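Long-range contact in thioesterase (Pseudomonas aeruginosa, PDB 3QY3), which probably hydrolyses fatty acyl-CoA thioesters and belongs to the hotdog-fold thioesterases: residues H85-H93 with D122-G130. Numbering follows the deposited sequence.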
loop_
_atom_site.group_PDB
_atom_site.type_symbol
_atom_site.label_atom_id
_atom_site.label_comp_id
_atom_site.label_asym_id
_atom_site.label_seq_id
_atom_site.Cartn_x
_atom_site.Cartn_y
_atom_site.Cartn_z
ATOM N N HIS A 85 17.642 3.411 -6.503
ATOM C CA HIS A 85 17.868 2.445 -5.497
ATOM C C HIS A 85 18.395 1.160 -6.087
ATOM O O HIS A 85 17.795 0.633 -7.030
ATOM C CB HIS A 85 16.585 2.138 -4.693
ATOM C CG HIS A 85 16.816 1.221 -3.533
ATOM N ND1 HIS A 85 17.301 1.658 -2.337
ATOM C CD2 HIS A 85 16.536 -0.086 -3.363
ATOM C CE1 HIS A 85 17.432 0.637 -1.522
ATOM N NE2 HIS A 85 16.923 -0.423 -2.110
ATOM N N THR A 86 19.468 0.658 -5.494
ATOM C CA THR A 86 20.042 -0.621 -5.815
ATOM C C THR A 86 19.719 -1.639 -4.721
ATOM O O THR A 86 19.989 -1.380 -3.543
ATOM C CB THR A 86 21.575 -0.510 -5.959
ATOM O OG1 THR A 86 21.832 0.435 -6.978
ATOM C CG2 THR A 86 22.180 -1.834 -6.360
ATOM N N TYR A 87 19.113 -2.763 -5.135
ATOM C CA TYR A 87 18.631 -3.834 -4.289
ATOM C C TYR A 87 19.737 -4.882 -4.162
ATOM O O TYR A 87 20.138 -5.550 -5.127
ATOM C CB TYR A 87 17.358 -4.544 -4.813
ATOM C CG TYR A 87 16.198 -3.603 -5.032
ATOM C CD1 TYR A 87 15.209 -3.463 -4.073
ATOM C CD2 TYR A 87 16.075 -2.907 -6.215
ATOM C CE1 TYR A 87 14.169 -2.581 -4.273
ATOM C CE2 TYR A 87 15.004 -2.023 -6.428
ATOM C CZ TYR A 87 14.065 -1.893 -5.437
ATOM O OH TYR A 87 13.032 -1.064 -5.661
ATOM N N LEU A 88 20.198 -5.077 -2.935
ATOM C CA LEU A 88 21.306 -5.980 -2.723
ATOM C C LEU A 88 20.969 -7.233 -1.932
ATOM O O LEU A 88 21.502 -8.320 -2.215
ATOM C CB LEU A 88 22.456 -5.208 -2.057
ATOM C CG LEU A 88 23.000 -4.053 -2.898
ATOM C CD1 LEU A 88 23.958 -3.142 -2.114
ATOM C CD2 LEU A 88 23.603 -4.613 -4.157
ATOM N N LYS A 89 20.119 -7.108 -0.951
ATOM C CA LYS A 89 19.736 -8.274 -0.130
ATOM C C LYS A 89 18.264 -8.070 0.260
ATOM O O LYS A 89 17.855 -6.940 0.579
ATOM C CB LYS A 89 20.561 -8.371 1.149
ATOM C CG LYS A 89 22.076 -8.274 0.962
ATOM C CD LYS A 89 22.938 -8.436 2.306
ATOM C CE LYS A 89 22.368 -9.361 3.365
ATOM N NZ LYS A 89 22.457 -10.847 3.091
ATOM N N PRO A 90 17.493 -9.146 0.244
ATOM C CA PRO A 90 16.067 -9.034 0.621
ATOM C C PRO A 90 15.889 -8.933 2.097
ATOM O O PRO A 90 16.725 -9.424 2.866
ATOM C CB PRO A 90 15.455 -10.349 0.077
ATOM C CG PRO A 90 16.589 -11.300 0.059
ATOM C CD PRO A 90 17.850 -10.518 -0.157
ATOM N N VAL A 91 14.772 -8.331 2.497
ATOM C CA VAL A 91 14.379 -8.261 3.899
ATOM C C VAL A 91 13.157 -9.150 4.046
ATOM O O VAL A 91 12.260 -9.149 3.201
ATOM C CB VAL A 91 14.070 -6.843 4.328
ATOM C CG1 VAL A 91 13.466 -6.764 5.775
ATOM C CG2 VAL A 91 15.289 -5.866 4.186
ATOM N N VAL A 92 13.124 -9.896 5.142
ATOM C CA VAL A 92 12.028 -10.762 5.462
ATOM C C VAL A 92 11.452 -10.417 6.837
ATOM O O VAL A 92 12.175 -10.328 7.811
ATOM C CB VAL A 92 12.477 -12.198 5.381
ATOM C CG1 VAL A 92 11.387 -13.207 5.844
ATOM C CG2 VAL A 92 12.878 -12.554 3.929
ATOM N N HIS A 93 10.129 -10.293 6.908
ATOM C CA HIS A 93 9.443 -10.077 8.199
ATOM C C HIS A 93 9.665 -11.239 9.176
ATOM O O HIS A 93 9.668 -12.412 8.776
ATOM C CB HIS A 93 7.945 -9.910 7.915
ATOM C CG HIS A 93 7.113 -9.529 9.109
ATOM N ND1 HIS A 93 6.603 -10.451 9.984
ATOM C CD2 HIS A 93 6.711 -8.313 9.563
ATOM C CE1 HIS A 93 5.893 -9.825 10.920
ATOM N NE2 HIS A 93 5.916 -8.529 10.668
ATOM N N ASP A 122 21.312 -6.889 11.406
ATOM C CA ASP A 122 22.381 -7.001 10.456
ATOM C C ASP A 122 22.851 -5.590 10.131
ATOM O O ASP A 122 22.692 -5.117 9.008
ATOM C CB ASP A 122 21.940 -7.833 9.253
ATOM C CG ASP A 122 23.093 -8.241 8.351
ATOM O OD1 ASP A 122 24.262 -8.017 8.729
ATOM O OD2 ASP A 122 22.819 -8.738 7.226
ATOM N N PRO A 123 23.413 -4.893 11.144
ATOM C CA PRO A 123 23.636 -3.446 11.017
ATOM C C PRO A 123 24.735 -3.085 10.034
ATOM O O PRO A 123 24.803 -1.943 9.571
ATOM C CB PRO A 123 24.048 -3.011 12.425
ATOM C CG PRO A 123 24.574 -4.273 13.090
ATOM C CD PRO A 123 23.776 -5.397 12.493
ATOM N N GLN A 124 25.578 -4.052 9.708
ATOM C CA GLN A 124 26.611 -3.836 8.714
ATOM C C GLN A 124 26.372 -4.519 7.383
ATOM O O GLN A 124 27.225 -4.423 6.513
ATOM C CB GLN A 124 27.947 -4.314 9.232
ATOM C CG GLN A 124 28.268 -3.815 10.629
ATOM C CD GLN A 124 28.934 -2.482 10.633
ATOM O OE1 GLN A 124 28.335 -1.469 11.000
ATOM N NE2 GLN A 124 30.200 -2.465 10.241
ATOM N N GLY A 125 25.283 -5.255 7.221
ATOM C CA GLY A 125 24.968 -5.767 5.872
ATOM C C GLY A 125 24.344 -4.597 5.120
ATOM O O GLY A 125 23.633 -3.822 5.719
ATOM N N THR A 126 24.670 -4.402 3.846
ATOM C CA THR A 126 23.990 -3.383 3.039
ATOM C C THR A 126 22.919 -4.081 2.198
ATOM O O THR A 126 23.223 -4.853 1.277
ATOM C CB THR A 126 24.969 -2.579 2.181
ATOM O OG1 THR A 126 25.977 -1.964 3.028
ATOM C CG2 THR A 126 24.212 -1.473 1.413
ATOM N N TYR A 127 21.683 -3.793 2.518
ATOM C CA TYR A 127 20.565 -4.420 1.890
ATOM C C TYR A 127 20.192 -3.670 0.652
ATOM O O TYR A 127 19.662 -4.259 -0.291
ATOM C CB TYR A 127 19.404 -4.523 2.869
ATOM C CG TYR A 127 19.610 -5.623 3.850
ATOM C CD1 TYR A 127 20.584 -5.526 4.809
ATOM C CD2 TYR A 127 18.834 -6.759 3.823
ATOM C CE1 TYR A 127 20.830 -6.585 5.711
ATOM C CE2 TYR A 127 19.024 -7.785 4.728
ATOM C CZ TYR A 127 20.052 -7.711 5.667
ATOM O OH TYR A 127 20.325 -8.762 6.558
ATOM N N GLY A 128 20.466 -2.374 0.647
ATOM C CA GLY A 128 20.233 -1.545 -0.533
ATOM C C GLY A 128 20.868 -0.173 -0.335
ATOM O O GLY A 128 21.288 0.164 0.765
ATOM N N GLU A 129 21.055 0.554 -1.413
ATOM C CA GLU A 129 21.687 1.872 -1.362
ATOM C C GLU A 129 21.278 2.657 -2.579
ATOM O O GLU A 129 20.970 2.122 -3.621
ATOM C CB GLU A 129 23.229 1.792 -1.293
ATOM C CG GLU A 129 23.827 0.974 -2.400
ATOM C CD GLU A 129 25.404 0.880 -2.362
ATOM O OE1 GLU A 129 26.006 0.929 -1.275
ATOM O OE2 GLU A 129 25.987 0.742 -3.448
ATOM N N GLY A 130 21.365 3.943 -2.491
ATOM C CA GLY A 130 21.049 4.769 -3.618
ATOM C C GLY A 130 21.044 6.252 -3.232
ATOM O O GLY A 130 21.771 6.698 -2.331
HETATM O O HOH W 1 16.786 -2.806 -0.686
HETATM O O HOH W 2 22.575 2.906 -6.195
#
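Thr86 and Glu129 form a hydrogen-bonded antiparallel pair, and two backbone bonds define it: Thr86 N to Glu129 O, 2.8 Å and nearly straight at 170°, and Glu129 N to Thr86 O at 3.1 Å. Past Tyr87, Tyr127 O accepts from Leu88 N at 2.8 Å and from Lys89 N at 3.0 Å. Both donors reach the carbonyl from the same face of its plane, the Leu88 one 36° out of it. A water bridging to His85 NE2 gives this oxygen a third donor.

The Thr86-Glu129 bonds join the end of strand 76-87 to the start of strand 128-138 in the hotdog-fold sheet; the Tyr127 O bonds follow in the flanking loops. His85 and Thr86 also pair with a strand of the second subunit, where Gln82 NE2 of that chain is hydrogen-bonded to Thr86 OG1, so the sheet continues across the interface. His85 faces Gly130 and Tyr87 faces Gly128, both non-hydrogen-bonded pairs, the two side chains on one face; the His85 ring, ND1 hydrogen-bonded to His115 NE2, brings CE1 to 3.7 Å from Gly128 CA.

Side-chain packing centres on the Tyr127 ring. A turn about CG-CD (chi3 33°) folds the Lys89 chain so that CE lies over one face, 4.0 Å from the ring centroid, a CH-pi contact; NZ is at most a weak cation-pi partner. Val91 CG2 meets Tyr127 CD2 at 3.7 Å, and Leu88 CD1 lies alongside Thr126 CG2. Among polar contacts, Pro90 O sits at the ring edge, and Tyr127 OH donates a hydrogen bond to the anti lone pair of Asp122 OD2, 2.6 Å away.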